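Local structure of flagellar brake protein YcgR (Klebsiella pneumoniae, 5KEC) at residues Phe48-Ile53 / Arg95-Leu100; Ile188-Asp193 / Tyr202-Cys207. The protein binds the second messenger c-di-GMP and, as the transcriptional activator MrkH, probably switches on type 3 fimbriae genes in response to it. All blocks are in the same frame, centred on the assembly; numbering follows the deposited sequence.

Contact 1: residues Phe48-Ile53 / Arg95-Leu100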
loop_
_atom_site.group_PDB
_atom_site.type_symbol
_atom_site.label_atom_id
_atom_site.label_comp_id
_atom_site.label_asym_id
_atom_site.label_seq_id
_atom_site.Cartn_x
_atom_site.Cartn_y
_atom_site.Cartn_z
ATOM N N PHE B 48 -6.169 -25.852 -0.199
ATOM C CA PHE B 48 -7.329 -25.460 -0.990
ATOM C C PHE B 48 -7.862 -24.069 -0.651
ATOM O O PHE B 48 -8.530 -23.439 -1.471
ATOM C CB PHE B 48 -8.437 -26.509 -0.858
ATOM C CG PHE B 48 -8.921 -26.709 0.553
ATOM C CD1 PHE B 48 -10.090 -26.103 0.992
ATOM C CD2 PHE B 48 -8.208 -27.501 1.441
ATOM C CE1 PHE B 48 -10.542 -26.283 2.289
ATOM C CE2 PHE B 48 -8.654 -27.686 2.740
ATOM C CZ PHE B 48 -9.824 -27.075 3.163
ATOM N N ALA B 49 -7.556 -23.580 0.545
ATOM C CA ALA B 49 -8.157 -22.335 1.016
ATOM C C ALA B 49 -7.151 -21.252 1.419
ATOM O O ALA B 49 -7.502 -20.071 1.477
ATOM C CB ALA B 49 -9.103 -22.624 2.172
ATOM N N GLU B 50 -5.911 -21.651 1.693
ATOM C CA GLU B 50 -4.932 -20.737 2.274
ATOM C C GLU B 50 -3.510 -21.000 1.785
ATOM O O GLU B 50 -3.198 -22.082 1.301
ATOM C CB GLU B 50 -4.966 -20.839 3.802
ATOM C CG GLU B 50 -6.256 -20.351 4.436
ATOM C CD GLU B 50 -6.369 -20.721 5.904
ATOM O OE1 GLU B 50 -5.729 -21.713 6.323
ATOM O OE2 GLU B 50 -7.102 -20.018 6.635
ATOM N N PHE B 51 -2.658 -19.988 1.894
ATOM C CA PHE B 51 -1.230 -20.178 1.668
ATOM C C PHE B 51 -0.478 -19.631 2.863
ATOM O O PHE B 51 -0.944 -18.706 3.521
ATOM C CB PHE B 51 -0.763 -19.493 0.381
ATOM C CG PHE B 51 -0.759 -17.991 0.452
ATOM C CD1 PHE B 51 0.367 -17.308 0.889
ATOM C CD2 PHE B 51 -1.879 -17.262 0.071
ATOM C CE1 PHE B 51 0.378 -15.919 0.949
ATOM C CE2 PHE B 51 -1.881 -15.872 0.127
ATOM C CZ PHE B 51 -0.751 -15.200 0.573
ATOM N N HIS B 52 0.686 -20.205 3.146
ATOM C CA HIS B 52 1.457 -19.798 4.312
ATOM C C HIS B 52 2.766 -19.147 3.935
ATOM O O HIS B 52 3.360 -19.473 2.915
ATOM C CB HIS B 52 1.769 -21.002 5.195
ATOM C CG HIS B 52 0.560 -21.631 5.800
ATOM N ND1 HIS B 52 0.637 -22.560 6.816
ATOM C CD2 HIS B 52 -0.756 -21.465 5.537
ATOM C CE1 HIS B 52 -0.584 -22.942 7.148
ATOM N NE2 HIS B 52 -1.448 -22.293 6.387
ATOM N N ILE B 53 3.209 -18.227 4.782
ATOM C CA ILE B 53 4.577 -17.745 4.743
ATOM C C ILE B 53 5.067 -17.668 6.181
ATOM O O ILE B 53 4.264 -17.672 7.115
ATOM C CB ILE B 53 4.681 -16.373 4.058
ATOM C CG1 ILE B 53 3.806 -15.347 4.774
ATOM C CG2 ILE B 53 4.302 -16.475 2.575
ATOM C CD1 ILE B 53 4.560 -14.510 5.780
ATOM N N ARG B 95 4.388 -18.325 11.744
ATOM C CA ARG B 95 3.721 -18.875 10.579
ATOM C C ARG B 95 2.431 -18.102 10.344
ATOM O O ARG B 95 1.526 -18.124 11.179
ATOM C CB ARG B 95 3.420 -20.360 10.787
ATOM C CG ARG B 95 2.722 -21.024 9.613
ATOM C CD ARG B 95 2.596 -22.531 9.816
ATOM N NE ARG B 95 1.561 -22.889 10.784
ATOM C CZ ARG B 95 1.791 -23.161 12.065
ATOM N NH1 ARG B 95 3.028 -23.120 12.546
ATOM N NH2 ARG B 95 0.781 -23.478 12.868
ATOM N N TYR B 96 2.367 -17.400 9.218
ATOM C CA TYR B 96 1.173 -16.662 8.824
ATOM C C TYR B 96 0.367 -17.450 7.803
ATOM O O TYR B 96 0.922 -17.979 6.838
ATOM C CB TYR B 96 1.555 -15.324 8.195
ATOM C CG TYR B 96 2.148 -14.318 9.150
ATOM C CD1 TYR B 96 3.523 -14.185 9.283
ATOM C CD2 TYR B 96 1.332 -13.490 9.911
ATOM C CE1 TYR B 96 4.066 -13.260 10.145
ATOM C CE2 TYR B 96 1.868 -12.561 10.779
ATOM C CZ TYR B 96 3.239 -12.452 10.890
ATOM O OH TYR B 96 3.780 -11.531 11.750
ATOM N N ALA B 97 -0.943 -17.515 8.005
ATOM C CA ALA B 97 -1.823 -18.102 7.008
ATOM C C ALA B 97 -2.682 -17.010 6.380
ATOM O O ALA B 97 -3.328 -16.233 7.082
ATOM C CB ALA B 97 -2.691 -19.185 7.625
ATOM N N PHE B 98 -2.665 -16.945 5.054
ATOM C CA PHE B 98 -3.448 -15.968 4.313
ATOM C C PHE B 98 -4.474 -16.710 3.469
ATOM O O PHE B 98 -4.213 -17.813 3.000
ATOM C CB PHE B 98 -2.540 -15.138 3.394
ATOM C CG PHE B 98 -1.611 -14.202 4.123
ATOM C CD1 PHE B 98 -1.994 -12.896 4.390
ATOM C CD2 PHE B 98 -0.350 -14.619 4.514
ATOM C CE1 PHE B 98 -1.146 -12.032 5.053
ATOM C CE2 PHE B 98 0.501 -13.765 5.180
ATOM C CZ PHE B 98 0.105 -12.466 5.450
ATOM N N SER B 99 -5.648 -16.121 3.286
ATOM C CA SER B 99 -6.628 -16.706 2.382
ATOM C C SER B 99 -6.090 -16.625 0.965
ATOM O O SER B 99 -5.462 -15.637 0.596
ATOM C CB SER B 99 -7.966 -15.970 2.469
ATOM O OG SER B 99 -8.716 -16.409 3.587
ATOM N N LEU B 100 -6.323 -17.663 0.171
ATOM C CA LEU B 100 -5.918 -17.613 -1.224
ATOM C C LEU B 100 -6.614 -16.438 -1.881
ATOM O O LEU B 100 -7.780 -16.167 -1.600
ATOM C CB LEU B 100 -6.261 -18.915 -1.949
ATOM C CG LEU B 100 -5.274 -20.076 -1.782
ATOM C CD1 LEU B 100 -5.825 -21.336 -2.428
ATOM C CD2 LEU B 100 -3.904 -19.726 -2.366
#
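In the antiparallel sheet of the YcgR-like domain, Phe-51 and Phe-98 face each other as a hydrogen-bonded pair of the neighbouring strands 50-55 and 94-99. Their backbones exchange two hydrogen bonds, Phe-51 N to Phe-98 O and Phe-98 N to Phe-51 O, both 2.9 Å. With chi1 at 70°, Phe-51 CG sits between its own backbone N and carbonyl carbon, which swings the ring toward the partner strand. There CB of Phe-98 comes down over one face, toward the rim near CZ, 3.7 Å from the Phe-51 centroid, in a CH-pi contact. The two ring planes are only 15° apart but slid along each other, so they barely overlap; Phe-67 meets both rings edge-to-face. Ile-53 carries this apolar face of the sheet onward: its CG1 reaches the edge of the Phe-98 ring at CE2 (3.7 Å), while its CD1 touches CD1 of Tyr-96 (3.7 Å). The Tyr-96 hydroxyl is hydrogen-bonded to Arg-57 O and Ile-59 N. On the reverse face the His-52 imidazole lies beside the Arg-95 chain, ND1 3.6 Å from CD, and packs NE2 and CD2 on CB of Ala-97; the guanidinium turns to a salt bridge with Asp-86. Where strand 94-99 ends, Leu-100 N donates nearly straight to Ala-49 O, though from above the carbonyl plane, and Leu-100 CD2 approaches Phe-51 CD2 at 4.0 Å, its side chain also touching helix 13-25.

Contact 2: residues Ile188-Asp193 / Tyr202-Cys207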
loop_
_atom_site.group_PDB
_atom_site.type_symbol
_atom_site.label_atom_id
_atom_site.label_comp_id
_atom_site.label_asym_id
_atom_site.label_seq_id
_atom_site.Cartn_x
_atom_site.Cartn_y
_atom_site.Cartn_z
ATOM N N ILE B 188 8.368 11.484 10.107
ATOM C CA ILE B 188 9.787 11.821 10.177
ATOM C C ILE B 188 9.996 13.329 10.151
ATOM O O ILE B 188 9.118 14.082 9.722
ATOM C CB ILE B 188 10.613 11.181 9.037
ATOM C CG1 ILE B 188 10.231 11.769 7.676
ATOM C CG2 ILE B 188 10.474 9.666 9.044
ATOM C CD1 ILE B 188 10.991 11.150 6.500
ATOM N N VAL B 189 11.164 13.759 10.614
ATOM C CA VAL B 189 11.530 15.166 10.599
ATOM C C VAL B 189 12.682 15.363 9.634
ATOM O O VAL B 189 13.772 14.824 9.842
ATOM C CB VAL B 189 12.005 15.653 11.980
ATOM C CG1 VAL B 189 11.965 17.179 12.043
ATOM C CG2 VAL B 189 11.160 15.038 13.080
ATOM N N ILE B 190 12.441 16.141 8.586
ATOM C CA ILE B 190 13.460 16.434 7.594
ATOM C C ILE B 190 14.032 17.820 7.848
ATOM O O ILE B 190 13.297 18.803 7.897
ATOM C CB ILE B 190 12.872 16.367 6.176
ATOM C CG1 ILE B 190 12.390 14.945 5.879
ATOM C CG2 ILE B 190 13.895 16.817 5.151
ATOM C CD1 ILE B 190 11.657 14.800 4.559
ATOM N N THR B 191 15.346 17.899 8.020
ATOM C CA THR B 191 15.987 19.179 8.285
ATOM C C THR B 191 16.894 19.584 7.126
ATOM O O THR B 191 17.741 18.805 6.687
ATOM C CB THR B 191 16.788 19.146 9.606
ATOM O OG1 THR B 191 15.903 18.856 10.695
ATOM C CG2 THR B 191 17.463 20.482 9.860
ATOM N N LEU B 192 16.695 20.798 6.622
ATOM C CA LEU B 192 17.521 21.320 5.545
ATOM C C LEU B 192 18.596 22.234 6.118
ATOM O O LEU B 192 18.296 23.170 6.856
ATOM C CB LEU B 192 16.672 22.080 4.521
ATOM C CG LEU B 192 15.622 21.272 3.754
ATOM C CD1 LEU B 192 14.952 22.133 2.690
ATOM C CD2 LEU B 192 16.243 20.038 3.121
ATOM N N ASP B 193 19.851 21.951 5.785
ATOM C CA ASP B 193 20.966 22.751 6.280
ATOM C C ASP B 193 21.634 23.508 5.144
ATOM O O ASP B 193 21.981 22.923 4.119
ATOM C CB ASP B 193 22.000 21.864 6.973
ATOM C CG ASP B 193 21.430 21.130 8.165
ATOM O OD1 ASP B 193 21.582 19.894 8.214
ATOM O OD2 ASP B 193 20.842 21.785 9.053
ATOM N N TYR B 202 11.083 20.184 8.701
ATOM C CA TYR B 202 9.748 19.912 8.194
ATOM C C TYR B 202 9.321 18.537 8.658
ATOM O O TYR B 202 10.107 17.590 8.612
ATOM C CB TYR B 202 9.736 19.976 6.668
ATOM C CG TYR B 202 10.268 21.280 6.131
ATOM C CD1 TYR B 202 9.413 22.335 5.846
ATOM C CD2 TYR B 202 11.631 21.467 5.927
ATOM C CE1 TYR B 202 9.895 23.536 5.364
ATOM C CE2 TYR B 202 12.124 22.660 5.443
ATOM C CZ TYR B 202 11.252 23.692 5.161
ATOM O OH TYR B 202 11.739 24.885 4.679
ATOM N N TYR B 203 8.078 18.424 9.108
ATOM C CA TYR B 203 7.557 17.132 9.515
ATOM C C TYR B 203 6.784 16.492 8.370
ATOM O O TYR B 203 5.879 17.105 7.796
ATOM C CB TYR B 203 6.670 17.273 10.754
ATOM C CG TYR B 203 7.423 17.729 11.975
ATOM C CD1 TYR B 203 7.870 16.814 12.914
ATOM C CD2 TYR B 203 7.705 19.073 12.181
ATOM C CE1 TYR B 203 8.571 17.225 14.033
ATOM C CE2 TYR B 203 8.403 19.492 13.301
ATOM C CZ TYR B 203 8.834 18.562 14.219
ATOM O OH TYR B 203 9.531 18.969 15.335
ATOM N N GLN B 204 7.161 15.266 8.028
ATOM C CA GLN B 204 6.484 14.523 6.981
ATOM C C GLN B 204 5.677 13.391 7.598
ATOM O O GLN B 204 6.230 12.496 8.236
ATOM C CB GLN B 204 7.484 13.970 5.966
ATOM C CG GLN B 204 6.847 13.086 4.901
ATOM C CD GLN B 204 7.830 12.642 3.840
ATOM O OE1 GLN B 204 8.189 13.414 2.957
ATOM N NE2 GLN B 204 8.271 11.388 3.923
ATOM N N ILE B 205 4.360 13.455 7.426
ATOM C CA ILE B 205 3.476 12.420 7.931
ATOM C C ILE B 205 2.957 11.597 6.769
ATOM O O ILE B 205 2.270 12.113 5.887
ATOM C CB ILE B 205 2.301 13.012 8.731
ATOM C CG1 ILE B 205 2.826 13.831 9.912
ATOM C CG2 ILE B 205 1.387 11.905 9.223
ATOM C CD1 ILE B 205 2.851 15.317 9.666
ATOM N N SER B 206 3.318 10.316 6.756
ATOM C CA SER B 206 2.900 9.419 5.693
ATOM C C SER B 206 1.593 8.786 6.099
ATOM O O SER B 206 1.463 8.266 7.207
ATOM C CB SER B 206 3.959 8.346 5.427
ATOM O OG SER B 206 5.129 8.935 4.889
ATOM N N CYS B 207 0.618 8.842 5.203
ATOM C CA CYS B 207 -0.725 8.392 5.533
ATOM C C CYS B 207 -1.253 7.383 4.535
ATOM O O CYS B 207 -0.826 7.338 3.381
ATOM C CB CYS B 207 -1.669 9.591 5.616
ATOM S SG CYS B 207 -1.279 10.712 6.988
#
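Val-189 and Tyr-203 stand opposite each other as a non-hydrogen-bonded pair in the beta hairpin of strands 177-193 and 199-210, part of the antiparallel sheet of the PilZ domain, which carries many of the c-di-GMP-binding residues. The two side chains run side by side in the same direction. Tyr-203 CG lies anti to its carbonyl carbon (chi1 -65°), and the ring presents one face to the valine: CG1 stands 4.1 Å from the centroid, 17° off the ring normal, as a CH-pi contact displaced toward the rim. The second methyl, Val-189 CG2, meets Tyr-203 CE1 at 3.5 Å. Hydrogen-bonded pairs flank this one, Ile-188 with Gln-204 and Ile-190 with Tyr-202. Within the latter, Tyr-202 N to Ile-190 O and Ile-190 N to Tyr-202 O are both short, 2.7 Å.

The other face of the hairpin carries Ile-188, Ile-190, Tyr-202 and Gln-204. Gln-204 is stretched out, CG anti to the backbone N and chi2 at 175°, and Ile-188 lies alongside it, CG1 3.9 Å from Gln-204 CB. Farther out, the isoleucine CD1 accompanies the amide at NE2, while Ile-190 CD1 crosses to the OE1 end. The contacts of this amide across the hairpin are thus with methyl groups; Gln-204 binds c-di-GMP in a liganded structure of this protein, and Arg-116 touches its side chain here. Asn-186 on the partner strand binds the same c-di-GMP molecule, whereas Ser-206, which also touches Arg-116, binds another. Toward the hairpin turn, Tyr-202 forms a cation-pi contact with Lys-152. Leu-192 crosses this tyrosine at about a right angle, its CD1 4.0 Å from Tyr-202 CE2.

In the fold
Contact 1 comes first along the chain and is complete before contact 2 begins. They lie in different antiparallel sheets, on opposite sides of the chain's centre, their own centres about 37 Å apart and their nearest atoms about 19 Å apart. Contact 1 joins strands 50-55 and 94-99, distant in sequence, inside the YcgR-like sheet; contact 2 pairs the arms of the hairpin 177-193 and 199-210 in the PilZ sheet. One c-di-GMP molecule is bound by His-70 on strand 64-71, by Gln-204 in contact 2 and by Arg-109, Arg-110 and Arg-114 of the linking chain. This distribution is consistent with c-di-GMP bridging the two sheets.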